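Local atomic coordinates of Ice-binding protein 1 (Shewanella frigidimarina, PDB entry 6BG8), a protein that adsorbs the bacterium onto ice and inhibits growth of ice crystals, the chain here being its C-terminal ice-binding (DUF3494) domain. Residues Q40-Y45 / G68-P73; G55-D58 / L64-A67; V79-A82 / A86-N89; F101-P106 / Y183-G188. All coordinates share one frame; numbering follows the deposited sequence.

Interaction 1 (Q40-Y45 / G68-P73)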
loop_
_atom_site.group_PDB
_atom_site.type_symbol
_atom_site.label_atom_id
_atom_site.label_comp_id
_atom_site.label_asym_id
_atom_site.label_seq_id
_atom_site.Cartn_x
_atom_site.Cartn_y
_atom_site.Cartn_z
ATOM N N GLN A 40 -1.953 5.099 17.438
ATOM C CA GLN A 40 -3.196 5.343 18.165
ATOM C C GLN A 40 -3.784 4.001 18.586
ATOM O O GLN A 40 -3.389 2.943 18.095
ATOM C CB GLN A 40 -4.224 6.123 17.333
ATOM C CG GLN A 40 -3.792 7.513 16.861
ATOM C CD GLN A 40 -3.766 8.567 17.973
ATOM O OE1 GLN A 40 -4.066 8.277 19.129
ATOM N NE2 GLN A 40 -3.398 9.796 17.615
ATOM N N ALA A 41 -4.740 4.057 19.512
ATOM C CA ALA A 41 -5.380 2.851 20.029
ATOM C C ALA A 41 -6.349 2.246 19.006
ATOM O O ALA A 41 -6.703 2.856 17.998
ATOM C CB ALA A 41 -6.125 3.161 21.326
ATOM N N ARG A 42 -6.775 1.009 19.295
ATOM C CA ARG A 42 -7.737 0.272 18.479
ATOM C C ARG A 42 -9.017 1.060 18.215
ATOM O O ARG A 42 -9.710 0.792 17.228
ATOM C CB ARG A 42 -8.070 -1.059 19.178
ATOM C CG ARG A 42 -9.241 -1.839 18.591
ATOM C CD ARG A 42 -9.223 -3.286 19.062
ATOM N NE ARG A 42 -8.074 -4.012 18.539
ATOM C CZ ARG A 42 -8.017 -4.566 17.330
ATOM N NH1 ARG A 42 -6.914 -5.206 16.958
ATOM N NH2 ARG A 42 -9.061 -4.493 16.500
ATOM N N SER A 43 -9.349 2.021 19.077
ATOM C CA SER A 43 -10.531 2.847 18.851
ATOM C C SER A 43 -10.434 3.655 17.561
ATOM O O SER A 43 -11.453 4.158 17.072
ATOM C CB SER A 43 -10.743 3.777 20.043
ATOM O OG SER A 43 -9.627 4.623 20.228
ATOM N N TYR A 44 -9.248 3.772 16.978
ATOM C CA TYR A 44 -9.103 4.521 15.743
ATOM C C TYR A 44 -9.384 3.681 14.501
ATOM O O TYR A 44 -9.314 4.215 13.392
ATOM C CB TYR A 44 -7.700 5.151 15.676
ATOM C CG TYR A 44 -7.631 6.483 16.397
ATOM C CD1 TYR A 44 -7.670 6.551 17.781
ATOM C CD2 TYR A 44 -7.559 7.677 15.685
ATOM C CE1 TYR A 44 -7.612 7.784 18.439
ATOM C CE2 TYR A 44 -7.506 8.900 16.328
ATOM C CZ TYR A 44 -7.533 8.947 17.709
ATOM O OH TYR A 44 -7.489 10.164 18.348
ATOM N N TYR A 45 -9.693 2.388 14.655
ATOM C CA TYR A 45 -10.349 1.631 13.596
ATOM C C TYR A 45 -11.810 2.056 13.527
ATOM O O TYR A 45 -12.486 2.122 14.558
ATOM C CB TYR A 45 -10.275 0.126 13.870
ATOM C CG TYR A 45 -8.942 -0.532 13.613
ATOM C CD1 TYR A 45 -8.470 -0.708 12.312
ATOM C CD2 TYR A 45 -8.167 -1.006 14.662
ATOM C CE1 TYR A 45 -7.244 -1.331 12.069
ATOM C CE2 TYR A 45 -6.939 -1.627 14.428
ATOM C CZ TYR A 45 -6.487 -1.788 13.129
ATOM O OH TYR A 45 -5.271 -2.403 12.894
ATOM N N GLY A 68 -1.542 -1.019 19.390
ATOM C CA GLY A 68 -0.613 -1.142 20.503
ATOM C C GLY A 68 -1.266 -1.264 21.864
ATOM O O GLY A 68 -0.615 -1.726 22.811
ATOM N N ASP A 69 -2.523 -0.853 21.993
ATOM C CA ASP A 69 -3.237 -1.046 23.250
ATOM C C ASP A 69 -3.827 -2.447 23.384
ATOM O O ASP A 69 -4.395 -2.757 24.437
ATOM C CB ASP A 69 -4.353 0.000 23.395
ATOM C CG ASP A 69 -5.468 -0.199 22.390
ATOM O OD1 ASP A 69 -5.150 -0.299 21.182
ATOM O OD2 ASP A 69 -6.655 -0.271 22.797
ATOM N N ASP A 70 -3.702 -3.295 22.360
ATOM C CA ASP A 70 -4.258 -4.647 22.418
ATOM C C ASP A 70 -3.651 -5.419 23.579
ATOM O O ASP A 70 -2.439 -5.669 23.605
ATOM C CB ASP A 70 -4.000 -5.395 21.105
ATOM C CG ASP A 70 -4.904 -4.937 19.970
ATOM O OD1 ASP A 70 -5.865 -4.193 20.226
ATOM O OD2 ASP A 70 -4.645 -5.325 18.808
ATOM N N SER A 71 -4.487 -5.796 24.545
ATOM C CA SER A 71 -4.006 -6.523 25.709
ATOM C C SER A 71 -4.045 -8.025 25.460
ATOM O O SER A 71 -4.836 -8.525 24.653
ATOM C CB SER A 71 -4.842 -6.176 26.945
ATOM O OG SER A 71 -6.196 -6.567 26.783
ATOM N N THR A 72 -3.174 -8.741 26.169
ATOM C CA THR A 72 -3.177 -10.199 26.217
ATOM C C THR A 72 -3.457 -10.625 27.652
ATOM O O THR A 72 -2.650 -10.321 28.546
ATOM C CB THR A 72 -1.841 -10.780 25.745
ATOM O OG1 THR A 72 -1.619 -10.448 24.369
ATOM C CG2 THR A 72 -1.828 -12.301 25.899
ATOM N N PRO A 73 -4.581 -11.294 27.945
ATOM C CA PRO A 73 -5.670 -11.610 27.006
ATOM C C PRO A 73 -6.436 -10.358 26.594
ATOM O O PRO A 73 -6.334 -9.335 27.279
ATOM C CB PRO A 73 -6.564 -12.567 27.812
ATOM C CG PRO A 73 -6.231 -12.299 29.242
ATOM C CD PRO A 73 -4.795 -11.891 29.271
HETATM O O HOH W 1 -1.246 1.353 17.805
HETATM O O HOH W 2 -8.907 1.281 21.970
#

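Interaction 2 (G55-D58 / L64-A67)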
loop_
_atom_site.group_PDB
_atom_site.type_symbol
_atom_site.label_atom_id
_atom_site.label_comp_id
_atom_site.label_asym_id
_atom_site.label_seq_id
_atom_site.Cartn_x
_atom_site.Cartn_y
_atom_site.Cartn_z
ATOM N N GLY A 55 -8.989 -9.670 17.413
ATOM C CA GLY A 55 -8.188 -9.204 16.311
ATOM C C GLY A 55 -8.832 -9.417 14.959
ATOM O O GLY A 55 -8.477 -8.720 14.002
ATOM N N GLU A 56 -9.776 -10.353 14.862
ATOM C CA GLU A 56 -10.476 -10.595 13.611
ATOM C C GLU A 56 -11.471 -9.481 13.316
ATOM O O GLU A 56 -12.086 -8.907 14.218
ATOM C CB GLU A 56 -11.218 -11.934 13.655
ATOM C CG GLU A 56 -10.312 -13.137 13.627
ATOM C CD GLU A 56 -11.076 -14.444 13.676
ATOM O OE1 GLU A 56 -12.174 -14.476 14.268
ATOM O OE2 GLU A 56 -10.576 -15.442 13.121
ATOM N N PHE A 57 -11.615 -9.180 12.030
ATOM C CA PHE A 57 -12.704 -8.373 11.509
ATOM C C PHE A 57 -13.454 -9.220 10.493
ATOM O O PHE A 57 -12.831 -9.973 9.738
ATOM C CB PHE A 57 -12.203 -7.101 10.816
ATOM C CG PHE A 57 -11.701 -6.024 11.746
ATOM C CD1 PHE A 57 -12.270 -5.814 12.994
ATOM C CD2 PHE A 57 -10.673 -5.183 11.335
ATOM C CE1 PHE A 57 -11.796 -4.799 13.827
ATOM C CE2 PHE A 57 -10.199 -4.168 12.153
ATOM C CZ PHE A 57 -10.749 -3.973 13.399
ATOM N N ASP A 58 -14.785 -9.085 10.455
ATOM C CA ASP A 58 -15.563 -9.837 9.472
ATOM C C ASP A 58 -15.175 -9.465 8.046
ATOM O O ASP A 58 -15.299 -10.287 7.132
ATOM C CB ASP A 58 -17.060 -9.598 9.682
ATOM C CG ASP A 58 -17.614 -10.356 10.861
ATOM O OD1 ASP A 58 -16.894 -11.186 11.443
ATOM O OD2 ASP A 58 -18.786 -10.113 11.210
ATOM N N LEU A 64 -5.263 -10.502 10.513
ATOM C CA LEU A 64 -5.753 -9.966 11.774
ATOM C C LEU A 64 -5.434 -8.480 11.842
ATOM O O LEU A 64 -4.547 -7.980 11.144
ATOM C CB LEU A 64 -5.130 -10.690 12.984
ATOM C CG LEU A 64 -5.435 -12.184 13.111
ATOM C CD1 LEU A 64 -4.511 -12.825 14.141
ATOM C CD2 LEU A 64 -6.898 -12.383 13.489
ATOM N N SER A 65 -6.160 -7.774 12.704
ATOM C CA SER A 65 -5.892 -6.370 12.976
ATOM C C SER A 65 -5.136 -6.209 14.290
ATOM O O SER A 65 -5.253 -7.027 15.207
ATOM C CB SER A 65 -7.188 -5.563 13.027
ATOM O OG SER A 65 -8.000 -5.999 14.106
ATOM N N TYR A 66 -4.352 -5.134 14.371
ATOM C CA TYR A 66 -3.416 -4.915 15.463
ATOM C C TYR A 66 -3.409 -3.453 15.866
ATOM O O TYR A 66 -3.468 -2.568 15.007
ATOM C CB TYR A 66 -1.993 -5.320 15.057
ATOM C CG TYR A 66 -1.840 -6.793 14.820
ATOM C CD1 TYR A 66 -1.742 -7.682 15.885
ATOM C CD2 TYR A 66 -1.805 -7.304 13.522
ATOM C CE1 TYR A 66 -1.619 -9.045 15.666
ATOM C CE2 TYR A 66 -1.673 -8.660 13.297
ATOM C CZ TYR A 66 -1.573 -9.523 14.367
ATOM O OH TYR A 66 -1.439 -10.873 14.141
ATOM N N ALA A 67 -3.334 -3.213 17.176
ATOM C CA ALA A 67 -3.067 -1.892 17.727
ATOM C C ALA A 67 -2.283 -2.064 19.018
ATOM O O ALA A 67 -2.323 -3.117 19.654
ATOM C CB ALA A 67 -4.354 -1.098 17.976
#

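Interaction 3 (V79-A82 / A86-N89)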
loop_
_atom_site.group_PDB
_atom_site.type_symbol
_atom_site.label_atom_id
_atom_site.label_comp_id
_atom_site.label_asym_id
_atom_site.label_seq_id
_atom_site.Cartn_x
_atom_site.Cartn_y
_atom_site.Cartn_z
ATOM N N VAL A 79 4.409 -13.671 16.795
ATOM C CA VAL A 79 5.725 -14.282 16.984
ATOM C C VAL A 79 6.753 -13.502 16.167
ATOM O O VAL A 79 6.423 -13.029 15.065
ATOM C CB VAL A 79 5.655 -15.752 16.558
ATOM C CG1 VAL A 79 6.972 -16.271 16.141
ATOM C CG2 VAL A 79 5.072 -16.593 17.676
ATOM N N PRO A 80 7.989 -13.302 16.656
ATOM C CA PRO A 80 8.589 -13.731 17.924
ATOM C C PRO A 80 8.597 -12.645 18.999
ATOM O O PRO A 80 9.407 -12.693 19.932
ATOM C CB PRO A 80 10.017 -14.066 17.507
ATOM C CG PRO A 80 10.320 -12.982 16.496
ATOM C CD PRO A 80 8.997 -12.652 15.797
ATOM N N TYR A 81 7.704 -11.671 18.878
ATOM C CA TYR A 81 7.790 -10.484 19.720
ATOM C C TYR A 81 7.347 -10.765 21.152
ATOM O O TYR A 81 6.427 -11.548 21.402
ATOM C CB TYR A 81 6.964 -9.353 19.111
ATOM C CG TYR A 81 7.578 -8.909 17.815
ATOM C CD1 TYR A 81 8.654 -8.025 17.801
ATOM C CD2 TYR A 81 7.123 -9.406 16.604
ATOM C CE1 TYR A 81 9.238 -7.636 16.617
ATOM C CE2 TYR A 81 7.708 -9.028 15.420
ATOM C CZ TYR A 81 8.763 -8.143 15.428
ATOM O OH TYR A 81 9.339 -7.775 14.236
ATOM N N ALA A 82 8.014 -10.100 22.093
ATOM C CA ALA A 82 7.745 -10.274 23.513
ATOM C C ALA A 82 6.478 -9.570 23.961
ATOM O O ALA A 82 5.904 -9.946 24.989
ATOM C CB ALA A 82 8.931 -9.756 24.329
ATOM N N ALA A 86 6.323 -4.133 21.340
ATOM C CA ALA A 86 7.538 -4.425 20.582
ATOM C C ALA A 86 7.217 -4.739 19.127
ATOM O O ALA A 86 7.976 -4.370 18.223
ATOM C CB ALA A 86 8.296 -5.584 21.223
ATOM N N PHE A 87 6.098 -5.425 18.879
ATOM C CA PHE A 87 5.702 -5.721 17.501
ATOM C C PHE A 87 5.382 -4.441 16.744
ATOM O O PHE A 87 5.797 -4.270 15.589
ATOM C CB PHE A 87 4.498 -6.665 17.502
ATOM C CG PHE A 87 3.769 -6.743 16.183
ATOM C CD1 PHE A 87 4.369 -7.323 15.074
ATOM C CD2 PHE A 87 2.478 -6.242 16.058
ATOM C CE1 PHE A 87 3.697 -7.399 13.862
ATOM C CE2 PHE A 87 1.796 -6.320 14.849
ATOM C CZ PHE A 87 2.414 -6.897 13.746
ATOM N N ILE A 88 4.647 -3.529 17.386
ATOM C CA ILE A 88 4.345 -2.242 16.771
ATOM C C ILE A 88 5.628 -1.441 16.556
ATOM O O ILE A 88 5.780 -0.744 15.545
ATOM C CB ILE A 88 3.333 -1.469 17.641
ATOM C CG1 ILE A 88 1.967 -2.191 17.710
ATOM C CG2 ILE A 88 3.222 -0.009 17.173
ATOM C CD1 ILE A 88 1.193 -2.214 16.406
ATOM N N ASN A 89 6.569 -1.524 17.501
ATOM C CA ASN A 89 7.812 -0.771 17.374
ATOM C C ASN A 89 8.587 -1.185 16.133
ATOM O O ASN A 89 9.076 -0.334 15.377
ATOM C CB ASN A 89 8.676 -0.970 18.613
ATOM C CG ASN A 89 8.175 -0.182 19.780
ATOM O OD1 ASN A 89 7.337 0.712 19.621
ATOM N ND2 ASN A 89 8.675 -0.501 20.964
#

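Interaction 4 (F101-P106 / Y183-G188)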
loop_
_atom_site.group_PDB
_atom_site.type_symbol
_atom_site.label_atom_id
_atom_site.label_comp_id
_atom_site.label_asym_id
_atom_site.label_seq_id
_atom_site.Cartn_x
_atom_site.Cartn_y
_atom_site.Cartn_z
ATOM N N PHE A 101 13.730 4.264 1.714
ATOM C CA PHE A 101 14.374 3.599 0.588
ATOM C C PHE A 101 13.756 4.063 -0.723
ATOM O O PHE A 101 14.465 4.411 -1.676
ATOM C CB PHE A 101 14.245 2.081 0.758
ATOM C CG PHE A 101 14.907 1.266 -0.330
ATOM C CD1 PHE A 101 14.374 1.193 -1.615
ATOM C CD2 PHE A 101 16.048 0.528 -0.041
ATOM C CE1 PHE A 101 14.995 0.430 -2.605
ATOM C CE2 PHE A 101 16.667 -0.248 -1.030
ATOM C CZ PHE A 101 16.137 -0.291 -2.307
ATOM N N LEU A 102 12.424 4.087 -0.781
ATOM C CA LEU A 102 11.740 4.440 -2.018
ATOM C C LEU A 102 11.872 5.923 -2.326
ATOM O O LEU A 102 11.902 6.308 -3.502
ATOM C CB LEU A 102 10.269 4.044 -1.924
ATOM C CG LEU A 102 9.967 2.546 -1.992
ATOM C CD1 LEU A 102 8.501 2.271 -1.648
ATOM C CD2 LEU A 102 10.305 1.997 -3.372
ATOM N N ALA A 103 11.953 6.765 -1.293
ATOM C CA ALA A 103 12.075 8.204 -1.497
ATOM C C ALA A 103 13.472 8.633 -1.926
ATOM O O ALA A 103 13.621 9.708 -2.519
ATOM C CB ALA A 103 11.691 8.946 -0.215
ATOM N N ALA A 104 14.493 7.828 -1.655
ATOM C CA ALA A 104 15.863 8.261 -1.898
ATOM C C ALA A 104 16.229 8.072 -3.365
ATOM O O ALA A 104 15.936 7.038 -3.964
ATOM C CB ALA A 104 16.836 7.486 -1.007
ATOM N N ASP A 105 16.862 9.086 -3.945
ATOM C CA ASP A 105 17.287 9.058 -5.334
ATOM C C ASP A 105 18.809 9.094 -5.423
ATOM O O ASP A 105 19.442 9.932 -4.761
ATOM C CB ASP A 105 16.698 10.254 -6.087
ATOM C CG ASP A 105 16.857 10.127 -7.588
ATOM O OD1 ASP A 105 16.280 9.181 -8.169
ATOM O OD2 ASP A 105 17.560 10.969 -8.179
ATOM N N PRO A 106 19.436 8.235 -6.243
ATOM C CA PRO A 106 18.787 7.239 -7.099
ATOM C C PRO A 106 18.658 5.891 -6.416
ATOM O O PRO A 106 19.327 5.661 -5.415
ATOM C CB PRO A 106 19.746 7.127 -8.285
ATOM C CG PRO A 106 21.104 7.310 -7.641
ATOM C CD PRO A 106 20.891 8.302 -6.490
ATOM N N TYR A 183 5.832 -0.438 -6.800
ATOM C CA TYR A 183 5.946 0.403 -5.610
ATOM C C TYR A 183 5.587 1.837 -5.953
ATOM O O TYR A 183 6.074 2.382 -6.947
ATOM C CB TYR A 183 7.365 0.341 -5.035
ATOM C CG TYR A 183 7.753 -1.050 -4.609
ATOM C CD1 TYR A 183 8.318 -1.939 -5.513
ATOM C CD2 TYR A 183 7.542 -1.483 -3.306
ATOM C CE1 TYR A 183 8.661 -3.221 -5.133
ATOM C CE2 TYR A 183 7.886 -2.754 -2.914
ATOM C CZ TYR A 183 8.443 -3.623 -3.833
ATOM O OH TYR A 183 8.783 -4.899 -3.445
ATOM N N TRP A 184 4.731 2.438 -5.133
ATOM C CA TRP A 184 4.294 3.813 -5.297
ATOM C C TRP A 184 4.671 4.575 -4.038
ATOM O O TRP A 184 4.261 4.196 -2.941
ATOM C CB TRP A 184 2.779 3.898 -5.509
ATOM C CG TRP A 184 2.261 3.093 -6.656
ATOM C CD1 TRP A 184 1.806 1.804 -6.624
ATOM C CD2 TRP A 184 2.142 3.528 -8.015
ATOM N NE1 TRP A 184 1.415 1.410 -7.884
ATOM C CE2 TRP A 184 1.613 2.453 -8.753
ATOM C CE3 TRP A 184 2.429 4.726 -8.675
ATOM C CZ2 TRP A 184 1.374 2.537 -10.121
ATOM C CZ3 TRP A 184 2.188 4.808 -10.043
ATOM C CH2 TRP A 184 1.670 3.719 -10.747
ATOM N N ARG A 185 5.417 5.663 -4.195
ATOM C CA ARG A 185 5.861 6.473 -3.060
ATOM C C ARG A 185 5.415 7.903 -3.307
ATOM O O ARG A 185 5.850 8.521 -4.281
ATOM C CB ARG A 185 7.384 6.413 -2.907
ATOM C CG ARG A 185 7.963 6.982 -1.603
ATOM C CD ARG A 185 7.952 8.519 -1.536
ATOM N NE ARG A 185 8.696 9.180 -2.610
ATOM C CZ ARG A 185 9.100 10.448 -2.559
ATOM N NH1 ARG A 185 8.837 11.192 -1.483
ATOM N NH2 ARG A 185 9.761 10.980 -3.581
ATOM N N THR A 186 4.580 8.447 -2.426
ATOM C CA THR A 186 4.170 9.841 -2.550
ATOM C C THR A 186 4.585 10.608 -1.306
ATOM O O THR A 186 4.370 10.139 -0.182
ATOM C CB THR A 186 2.654 9.982 -2.776
ATOM O OG1 THR A 186 1.938 9.403 -1.682
ATOM C CG2 THR A 186 2.239 9.300 -4.080
ATOM N N ALA A 187 5.179 11.789 -1.506
ATOM C CA ALA A 187 5.388 12.702 -0.386
ATOM C C ALA A 187 4.080 13.332 0.065
ATOM O O ALA A 187 3.975 13.780 1.213
ATOM C CB ALA A 187 6.394 13.796 -0.760
ATOM N N GLY A 188 3.090 13.370 -0.815
ATOM C CA GLY A 188 1.733 13.743 -0.491
ATOM C C GLY A 188 0.862 12.521 -0.308
ATOM O O GLY A 188 1.320 11.464 0.145
#

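Interaction 1 (Q40-Y45 / G68-P73)
Arg42 and the paired acids Asp69 and Asp70 carry this meeting of two loops, and they show how one arginine can fix a neighbouring loop by its side chain and its backbone at once. The guanidinium takes Asp70 side-on: NE of Arg42 donates to OD1 of Asp70 over 2.8 Å, while NH1 of Arg42 reaches OD2 of Asp70 at 2.9 Å. Both bonds are almost straight, and the guanidinium and carboxylate planes lie within 19° of each other, so the salt bridge is a nearly flat, two-pronged one that fixes the rotation of both groups. The side chain leaves its backbone extended, with CG anti to the backbone N, and turns at chi3 (-66°), which swings the NE edge round to the acid. Asp69 works differently. Its OD1 accepts the backbone N of Arg42 at 2.8 Å, the donor arriving from above the carboxylate plane, and its CG rests 3.6 Å from CB of Ala41. A water donates to OD2 of the same aspartate, and a second water bridges O of Gln40 and N of Gly68. Asp70 is buried, and its OD2 has another donor in the backbone N of Ala67, which should favour its charged form. Within the fold, the short 3-10 turn 42-44 leads from strand 34-37 to strand 45-46, and Asp69 and Asp70 lie just beyond strand 65-66, on the connection to helix 84-103.

Interaction 2 (G55-D58 / L64-A67)
At one end of the ice-binding-domain beta-solenoid, strand 65-66 runs parallel to strand 34-37, and a loop segment, Gly55 to Asp58, packs against it. The contact illustrates how a single carbonyl can hold a loop to a strand edge. O of Gly55 accepts two bonds from one residue: N of Ser65 at 2.8 Å, with an N-H...O angle of 168°, and OG of Ser65, also at 2.8 Å. The two donors approach from opposite faces of the carbonyl plane, each tilted from it, so the oxygen is gripped from both. The hydroxyl can reach it because chi1 of Ser65 is 64°, which sets OG between the backbone N and the carbonyl carbon. OG, buried here, also accepts from Arg42 of the neighbouring loop. Gly55 itself sits at a positive phi of 100°, a backbone shape that glycine adopts readily.

On the apolar side, Leu64 turns its CD2 to CG of Glu56, 3.5 Å away, and the two side chains cross obliquely. The carboxylate of Glu56 is turned to other work, with OE1 taking the backbone N of Asn53. Phe57 packs against the serine, and its ring also stacks with Phe48 and meets Tyr45 edge-to-face. Toward the strand it presents one face to Ser65, whose OG stands 3.4 Å above the ring plane, displaced toward the rim, while CB of Ser65 comes to 3.4 Å from CE2 of Phe57.

Interaction 3 (V79-A82 / A86-N89)
This is an aromatic contact between a loop and the first turns of a helix: Tyr81, in the connection leading into helix 84-103, lays its ring against Ala86 and Phe87 near the start of that helix. It serves as a compact example of a residue just before a helix packing on the helix it introduces. One face of the Tyr81 ring is occupied by the backbone of Phe87, whose CA lies 3.8 Å from the ring centroid and 17° off the normal, a CH-pi contact. Phe87 adds its own ring at a steep angle, the edge directed to the face of Tyr81 in an offset edge-to-face pair with centroids 5.6 Å apart and planes at 62°. CD1 of Phe87 lies 3.8 Å from both CE2 and CD2 of Tyr81. Phe87 attains this pose with CG anti to the backbone N (chi1 164°), which brings the ring edge up to the tyrosine face while its CA stays over that face. Ala86 completes the contact from the CD1 side of Tyr81: its methyl CB is 4.2 Å from CD1 of Tyr81, and its carbonyl O lies 3.7 Å from the same ring atom in an oblique position. The hydroxyl of Tyr81 has its polar partner elsewhere, bonding OE1 of Glu10 and tying in the N-terminal region. The contact thus lies at the start of the long helix that runs beside the beta-solenoid, a feature of the DUF3494 ice-binding fold.

Interaction 4 (F101-P106 / Y183-G188)
Arg185, on strand 182-186 of the beta-solenoid, packs against the last turn of the long helix alongside it, and its side chain can be followed atom by atom. CB lies 3.9 Å from CB of Leu102, and CG comes closer to the same CB, at 3.7 Å. Bends at chi2 (-74°) and chi3 (-59°) then turn the chain across the last helical residues, bringing CD to 4.0 Å from CB of Ala103. NE follows, 3.7 Å from CA of Ala103, and the guanidinium lies with one face over the alanine, whose CB stands 3.6 Å above its plane toward the rim. Its nitrogens bond beyond the contact, NH2 to OG1 of Thr157 and NH1 to the hydroxyl of Tyr99 in the same helix, which together hold the buried charged group in position.

Two residues back on the strand, Tyr183 meets the neighbouring leucine. Leu102 is also enclosed by Ile155 and Phe203 of the adjoining strands, and its branched end crosses Tyr183 at about a right angle, CD2 of Leu102 resting 3.8 Å from CB of Tyr183.

Interactions 1 and 2 form one continuous network, the second nested within the chain loop closed by the first. Arg42 NH2 to Ser65 OG spans 3.0 Å and Tyr45 OH to Tyr66 O 2.8 Å, both probable hydrogen bonds. Interaction 3 joins this end of the domain by packing alone: Phe87 CE2 lies 3.7 Å from Tyr66 CG, and Ile88 CG1 is 3.9 Å from Gly68 CA. Helix 84-103 then carries the chain to interaction 4, whose centre is about 27 Å from that of interaction 3. All four contacts lie away from the ice-binding motif assigned by similarity at Thr212 to Asn215.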